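Side-chain contacts in ferredoxin-like protein of unknown function (PDB 3BGU), which is of unknown function but forms a dimer of ferredoxin-like stress-response A/B barrel domains, with a pocket that holds nitrobenzene in the crystal: residues 40-45 with 72-77; 44-49 with 100-105. All blocks are in the same frame, centred on the assembly; numbering follows the deposited sequence.

Contact 1. Residues 40-45 with 72-77; sequences EQVITA and YDFAVV
Phe74 reaches from the sheet to helix 36-48 and meets it with the far end of its ring, touching Val42 and Ile43. This is the helix-on-sheet packing of a ferredoxin-like fold: strand 74-81 is one of the two inner strands of the antiparallel sheet, and the helix lies across one of its faces. The backbones stay well apart, with CA of Val42 and CA of Phe74 9.7 Å from each other, and the aromatic ring bridges the gap. With CG anti to the backbone N (chi1 -158°), Phe74 extends toward the helix.

The interior side of the contact is buried and crowded by neighbours. Here Val42 comes from the opposite direction and sets CG1 over one face of the ring, displaced toward the rim, 4.1 Å from Phe74 CZ. Phe61 and Ala63 of strand 56-63, together with Val39 and Leu46 of the helix, pack round the same phenyl group, while Val42 also leans on Ile102 of helix 93-102.

The other side is more open to solvent, although its single approach is the shorter. Ile43 is only partly buried, and beyond it the helix turns its polar surface outward with Glu40 and Thr44. On that surface the carbonyl O of Glu40 accepts two bonds, one from Thr44 N and one from Thr44 OG1 at 2.9 Å, the hydroxyl standing above the carbonyl plane. On this more open side Ile43 lies at the ring edge, near its plane, where its CG1 methylene comes within 3.8 Å of Phe74 CE2.

Contact 2. Residues 44-49 with 100-105; sequences TALSKL and AIIAPM. With NBZ (nitrobenzene), chain N; EDO (1,2-ethanediol), chain E.
Ile101 pushes its terminal methyl against the methyl of Ala45, CD1 to CB at 3.5 Å, a close fit between two apolar tips. The extended chain of Ile101 makes this possible: CG1 is anti to the carbonyl carbon and CD1 continues the line (chi2 171°), spanning the gap to an alanine whose single methyl is all its side chain has to offer. CA of Ala45 and CA of Ile101 are 8.0 Å apart, and the isoleucine chain fills most of that distance.

Further in, Leu46 and Ile102 approach more loosely, with 4.3 Å from Leu46 CD2 to Ile102 CD1. Helices 36-48 and 93-102 of the ferredoxin-like domain lie side by side here on the same face of the sheet, and these two residues form part of the wall of the nitrobenzene pocket. Leu46 CD2 sits 3.4 Å from C3 of the ligand, and Ile102 CD1 is 3.7 Å from C4, so neighbouring ring carbons are met by methyls from the two helices. The polar partners of the nitrobenzene are Arg109 NE and His24 NE2, both hydrogen-bonded to it.

Near the end of helix 36-48, a 1,2-ethanediol, probably from the crystallisation liquor, donates from O1 to the carbonyl O of Leu46 at 2.7 Å. It is also hydrogen-bonded to Tyr89 OH and Pro50 O, and its O1 lies 3.6 Å from Leu46 CD2, the same methyl that meets the nitrobenzene ring.

In the fold
From the N terminus the chain first runs through strand 21-30 and then enters helix 36-48, where both contacts begin. Contact 1 closes the shorter loop: strand 56-63 follows the helix, and strand 74-81 then brings the chain back to it. Contact 2 closes a longer one, reached after strand 74-81 and helix 82-91, near the end of helix 93-102. Most of the first loop falls within the second, but contact 1 starts slightly earlier on the helix, so the two cross rather than nest; they share Thr44 and Ala45. Contact 1 ties the helix to the sheet and contact 2 ties it to helix 93-102. They also join through Val42, whose CG2 packs on the selenium of Met105.

Contact 1. Residues 40-45 with 72-77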
loop_
_atom_site.group_PDB
_atom_site.type_symbol
_atom_site.label_atom_id
_atom_site.label_comp_id
_atom_site.label_asym_id
_atom_site.label_seq_id
_atom_site.Cartn_x
_atom_site.Cartn_y
_atom_site.Cartn_z
ATOM N N GLU A 40 -16.832 -9.270 2.649
ATOM C CA GLU A 40 -16.481 -10.674 2.443
ATOM C C GLU A 40 -16.501 -11.029 0.943
ATOM O O GLU A 40 -15.603 -11.749 0.477
ATOM C CB GLU A 40 -17.421 -11.616 3.234
ATOM C CG GLU A 40 -17.135 -11.625 4.718
ATOM C CD GLU A 40 -15.660 -11.972 5.080
ATOM O OE1 GLU A 40 -14.943 -12.643 4.281
ATOM O OE2 GLU A 40 -15.214 -11.565 6.179
ATOM N N GLN A 41 -17.488 -10.510 0.206
ATOM C CA GLN A 41 -17.608 -10.689 -1.268
ATOM C C GLN A 41 -16.402 -10.127 -2.001
ATOM O O GLN A 41 -15.871 -10.753 -2.946
ATOM C CB GLN A 41 -18.902 -10.057 -1.802
ATOM C CG GLN A 41 -20.118 -10.788 -1.423
ATOM C CD GLN A 41 -21.394 -9.993 -1.654
ATOM O OE1 GLN A 41 -22.378 -10.221 -0.985
ATOM N NE2 GLN A 41 -21.357 -9.047 -2.603
ATOM N N VAL A 42 -15.961 -8.948 -1.561
ATOM C CA VAL A 42 -14.766 -8.319 -2.095
ATOM C C VAL A 42 -13.494 -9.166 -1.822
ATOM O O VAL A 42 -12.742 -9.438 -2.733
ATOM C CB VAL A 42 -14.549 -6.876 -1.570
ATOM C CG1 VAL A 42 -13.189 -6.304 -1.994
ATOM C CG2 VAL A 42 -15.633 -5.973 -2.072
ATOM N N ILE A 43 -13.384 -9.704 -0.616
ATOM C CA ILE A 43 -12.291 -10.596 -0.259
ATOM C C ILE A 43 -12.316 -11.849 -1.170
ATOM O O ILE A 43 -11.242 -12.230 -1.705
ATOM C CB ILE A 43 -12.306 -10.954 1.257
ATOM C CG1 ILE A 43 -11.944 -9.716 2.089
ATOM C CG2 ILE A 43 -11.374 -12.158 1.573
ATOM C CD1 ILE A 43 -12.233 -9.816 3.546
ATOM N N THR A 44 -13.498 -12.444 -1.353
ATOM C CA THR A 44 -13.667 -13.619 -2.204
ATOM C C THR A 44 -13.274 -13.262 -3.633
ATOM O O THR A 44 -12.510 -13.991 -4.277
ATOM C CB THR A 44 -15.097 -14.091 -2.121
ATOM O OG1 THR A 44 -15.383 -14.390 -0.776
ATOM C CG2 THR A 44 -15.283 -15.361 -2.981
ATOM N N ALA A 45 -13.750 -12.121 -4.113
ATOM C CA ALA A 45 -13.471 -11.721 -5.495
ATOM C C ALA A 45 -11.991 -11.500 -5.727
ATOM O O ALA A 45 -11.463 -11.971 -6.741
ATOM C CB ALA A 45 -14.290 -10.479 -5.892
ATOM N N TYR A 72 -8.726 4.584 6.061
ATOM C CA TYR A 72 -9.644 4.026 5.081
ATOM C C TYR A 72 -9.973 2.608 5.493
ATOM O O TYR A 72 -9.521 2.158 6.547
ATOM C CB TYR A 72 -9.052 4.168 3.665
ATOM C CG TYR A 72 -9.425 5.432 2.968
ATOM C CD1 TYR A 72 -9.751 6.566 3.689
ATOM C CD2 TYR A 72 -9.459 5.489 1.594
ATOM C CE1 TYR A 72 -10.135 7.717 3.054
ATOM C CE2 TYR A 72 -9.827 6.648 0.928
ATOM C CZ TYR A 72 -10.172 7.769 1.692
ATOM O OH TYR A 72 -10.606 8.975 1.151
ATOM N N ASP A 73 -10.793 1.912 4.697
ATOM C CA ASP A 73 -11.406 0.669 5.133
ATOM C C ASP A 73 -10.742 -0.594 4.609
ATOM O O ASP A 73 -11.008 -1.670 5.134
ATOM C CB ASP A 73 -12.872 0.621 4.674
ATOM C CG ASP A 73 -13.691 1.702 5.321
ATOM O OD1 ASP A 73 -13.869 1.607 6.536
ATOM O OD2 ASP A 73 -14.042 2.701 4.652
ATOM N N PHE A 74 -10.003 -0.502 3.500
ATOM C CA PHE A 74 -9.542 -1.687 2.766
ATOM C C PHE A 74 -8.345 -1.285 1.891
ATOM O O PHE A 74 -8.340 -0.168 1.347
ATOM C CB PHE A 74 -10.746 -2.273 1.940
ATOM C CG PHE A 74 -10.575 -3.707 1.575
ATOM C CD1 PHE A 74 -9.825 -4.042 0.481
ATOM C CD2 PHE A 74 -11.213 -4.708 2.313
ATOM C CE1 PHE A 74 -9.644 -5.346 0.107
ATOM C CE2 PHE A 74 -11.012 -6.053 1.954
ATOM C CZ PHE A 74 -10.205 -6.351 0.852
ATOM N N ALA A 75 -7.408 -2.227 1.734
ATOM C CA ALA A 75 -6.193 -2.083 0.906
ATOM C C ALA A 75 -6.074 -3.238 -0.065
ATOM O O ALA A 75 -6.379 -4.404 0.313
ATOM C CB ALA A 75 -4.919 -2.042 1.802
ATOM N N VAL A 76 -5.638 -2.958 -1.290
ATOM C CA VAL A 76 -5.117 -4.011 -2.184
ATOM C C VAL A 76 -3.733 -3.581 -2.726
ATOM O O VAL A 76 -3.543 -2.430 -3.131
ATOM C CB VAL A 76 -6.108 -4.355 -3.330
ATOM C CG1 VAL A 76 -6.371 -3.118 -4.177
ATOM C CG2 VAL A 76 -5.583 -5.503 -4.210
ATOM N N VAL A 77 -2.788 -4.529 -2.762
ATOM C CA VAL A 77 -1.410 -4.316 -3.233
ATOM C C VAL A 77 -1.112 -5.389 -4.285
ATOM O O VAL A 77 -1.437 -6.561 -4.099
ATOM C CB VAL A 77 -0.371 -4.443 -2.089
ATOM C CG1 VAL A 77 1.035 -4.002 -2.550
ATOM C CG2 VAL A 77 -0.827 -3.681 -0.821
#

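Contact 2. Residues 44-49 with 100-105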
loop_
_atom_site.group_PDB
_atom_site.type_symbol
_atom_site.label_atom_id
_atom_site.label_comp_id
_atom_site.label_asym_id
_atom_site.label_seq_id
_atom_site.Cartn_x
_atom_site.Cartn_y
_atom_site.Cartn_z
ATOM N N THR A 44 -13.498 -12.444 -1.353
ATOM C CA THR A 44 -13.667 -13.619 -2.204
ATOM C C THR A 44 -13.274 -13.262 -3.633
ATOM O O THR A 44 -12.510 -13.991 -4.277
ATOM C CB THR A 44 -15.097 -14.091 -2.121
ATOM O OG1 THR A 44 -15.383 -14.390 -0.776
ATOM C CG2 THR A 44 -15.283 -15.361 -2.981
ATOM N N ALA A 45 -13.750 -12.121 -4.113
ATOM C CA ALA A 45 -13.471 -11.721 -5.495
ATOM C C ALA A 45 -11.991 -11.500 -5.727
ATOM O O ALA A 45 -11.463 -11.971 -6.741
ATOM C CB ALA A 45 -14.290 -10.479 -5.892
ATOM N N LEU A 46 -11.302 -10.811 -4.821
ATOM C CA LEU A 46 -9.894 -10.516 -4.963
ATOM C C LEU A 46 -9.080 -11.837 -4.889
ATOM O O LEU A 46 -7.997 -11.935 -5.475
ATOM C CB LEU A 46 -9.380 -9.462 -3.972
ATOM C CG LEU A 46 -10.018 -8.090 -4.116
ATOM C CD1 LEU A 46 -9.671 -7.229 -2.903
ATOM C CD2 LEU A 46 -9.587 -7.470 -5.436
ATOM N N SER A 47 -9.581 -12.813 -4.133
ATOM C CA SER A 47 -8.877 -14.074 -3.948
ATOM C C SER A 47 -8.995 -14.975 -5.188
ATOM O O SER A 47 -8.078 -15.720 -5.543
ATOM C CB SER A 47 -9.404 -14.896 -2.746
ATOM O OG SER A 47 -9.401 -14.142 -1.548
ATOM N N LYS A 48 -10.181 -14.984 -5.816
ATOM C CA LYS A 48 -10.513 -15.885 -6.959
ATOM C C LYS A 48 -10.397 -15.250 -8.366
ATOM O O LYS A 48 -10.249 -15.965 -9.337
ATOM C CB LYS A 48 -11.879 -16.572 -6.754
ATOM C CG LYS A 48 -11.858 -17.442 -5.464
ATOM C CD LYS A 48 -12.860 -18.591 -5.508
ATOM C CE LYS A 48 -12.926 -19.260 -4.140
ATOM N NZ LYS A 48 -13.821 -20.420 -4.106
ATOM N N LEU A 49 -10.441 -13.929 -8.432
ATOM C CA LEU A 49 -10.236 -13.148 -9.643
ATOM C C LEU A 49 -8.958 -12.297 -9.585
ATOM O O LEU A 49 -8.971 -11.106 -9.861
ATOM C CB LEU A 49 -11.446 -12.200 -9.821
ATOM C CG LEU A 49 -12.759 -12.875 -10.128
ATOM C CD1 LEU A 49 -13.892 -11.836 -10.012
ATOM C CD2 LEU A 49 -12.814 -13.534 -11.508
ATOM N N ALA A 100 -15.557 -3.977 -11.133
ATOM C CA ALA A 100 -17.019 -3.881 -11.278
ATOM C C ALA A 100 -17.709 -4.124 -9.940
ATOM O O ALA A 100 -18.695 -3.463 -9.598
ATOM C CB ALA A 100 -17.555 -4.883 -12.358
ATOM N N ILE A 101 -17.204 -5.111 -9.214
ATOM C CA ILE A 101 -17.754 -5.451 -7.895
ATOM C C ILE A 101 -17.517 -4.334 -6.885
ATOM O O ILE A 101 -18.410 -3.967 -6.107
ATOM C CB ILE A 101 -17.152 -6.742 -7.373
ATOM C CG1 ILE A 101 -17.602 -7.922 -8.213
ATOM C CG2 ILE A 101 -17.590 -6.991 -5.934
ATOM C CD1 ILE A 101 -16.879 -9.213 -7.895
ATOM N N ILE A 102 -16.308 -3.795 -6.888
ATOM C CA ILE A 102 -15.964 -2.756 -5.954
ATOM C C ILE A 102 -16.578 -1.412 -6.260
ATOM O O ILE A 102 -16.968 -0.679 -5.347
ATOM C CB ILE A 102 -14.444 -2.658 -5.851
ATOM C CG1 ILE A 102 -13.934 -3.963 -5.241
ATOM C CG2 ILE A 102 -13.978 -1.439 -5.063
ATOM C CD1 ILE A 102 -12.486 -4.246 -5.583
ATOM N N ALA A 103 -16.695 -1.059 -7.536
ATOM C CA ALA A 103 -17.078 0.316 -7.890
ATOM C C ALA A 103 -18.316 0.878 -7.150
ATOM O O ALA A 103 -18.267 1.977 -6.600
ATOM C CB ALA A 103 -17.214 0.451 -9.409
ATOM N N PRO A 104 -19.433 0.132 -7.096
ATOM C CA PRO A 104 -20.638 0.638 -6.416
ATOM C C PRO A 104 -20.500 0.794 -4.902
ATOM O O PRO A 104 -21.273 1.496 -4.269
ATOM C CB PRO A 104 -21.708 -0.414 -6.757
ATOM C CG PRO A 104 -21.119 -1.335 -7.704
ATOM C CD PRO A 104 -19.657 -1.185 -7.707
HETATM N N MSE A 105 -19.485 0.153 -4.340
HETATM C CA MSE A 105 -19.237 0.191 -2.916
HETATM C C MSE A 105 -18.407 1.386 -2.439
HETATM O O MSE A 105 -18.314 1.638 -1.221
HETATM C CB MSE A 105 -18.495 -1.076 -2.562
HETATM C CG MSE A 105 -19.239 -2.288 -2.935
HETATM SE SE MSE A 105 -18.161 -3.839 -2.564
HETATM C CE MSE A 105 -18.054 -3.778 -0.618
HETATM C C1 NBZ N . -6.948 -3.357 -7.932
HETATM C C2 NBZ N . -7.080 -4.737 -7.963
HETATM C C3 NBZ N . -8.298 -5.332 -7.804
HETATM C C4 NBZ N . -9.421 -4.537 -7.700
HETATM C C5 NBZ N . -9.330 -3.148 -7.662
HETATM C C6 NBZ N . -8.076 -2.536 -7.814
HETATM N N1 NBZ N . -7.933 -1.130 -7.815
HETATM O O1 NBZ N . -8.864 -0.368 -7.525
HETATM O O2 NBZ N . -6.831 -0.598 -8.083
HETATM C C1 EDO E . -5.914 -8.918 -6.116
HETATM O O1 EDO E . -7.025 -9.669 -6.648
HETATM C C2 EDO E . -4.733 -9.393 -6.926
HETATM O O2 EDO E . -4.727 -8.824 -8.216
#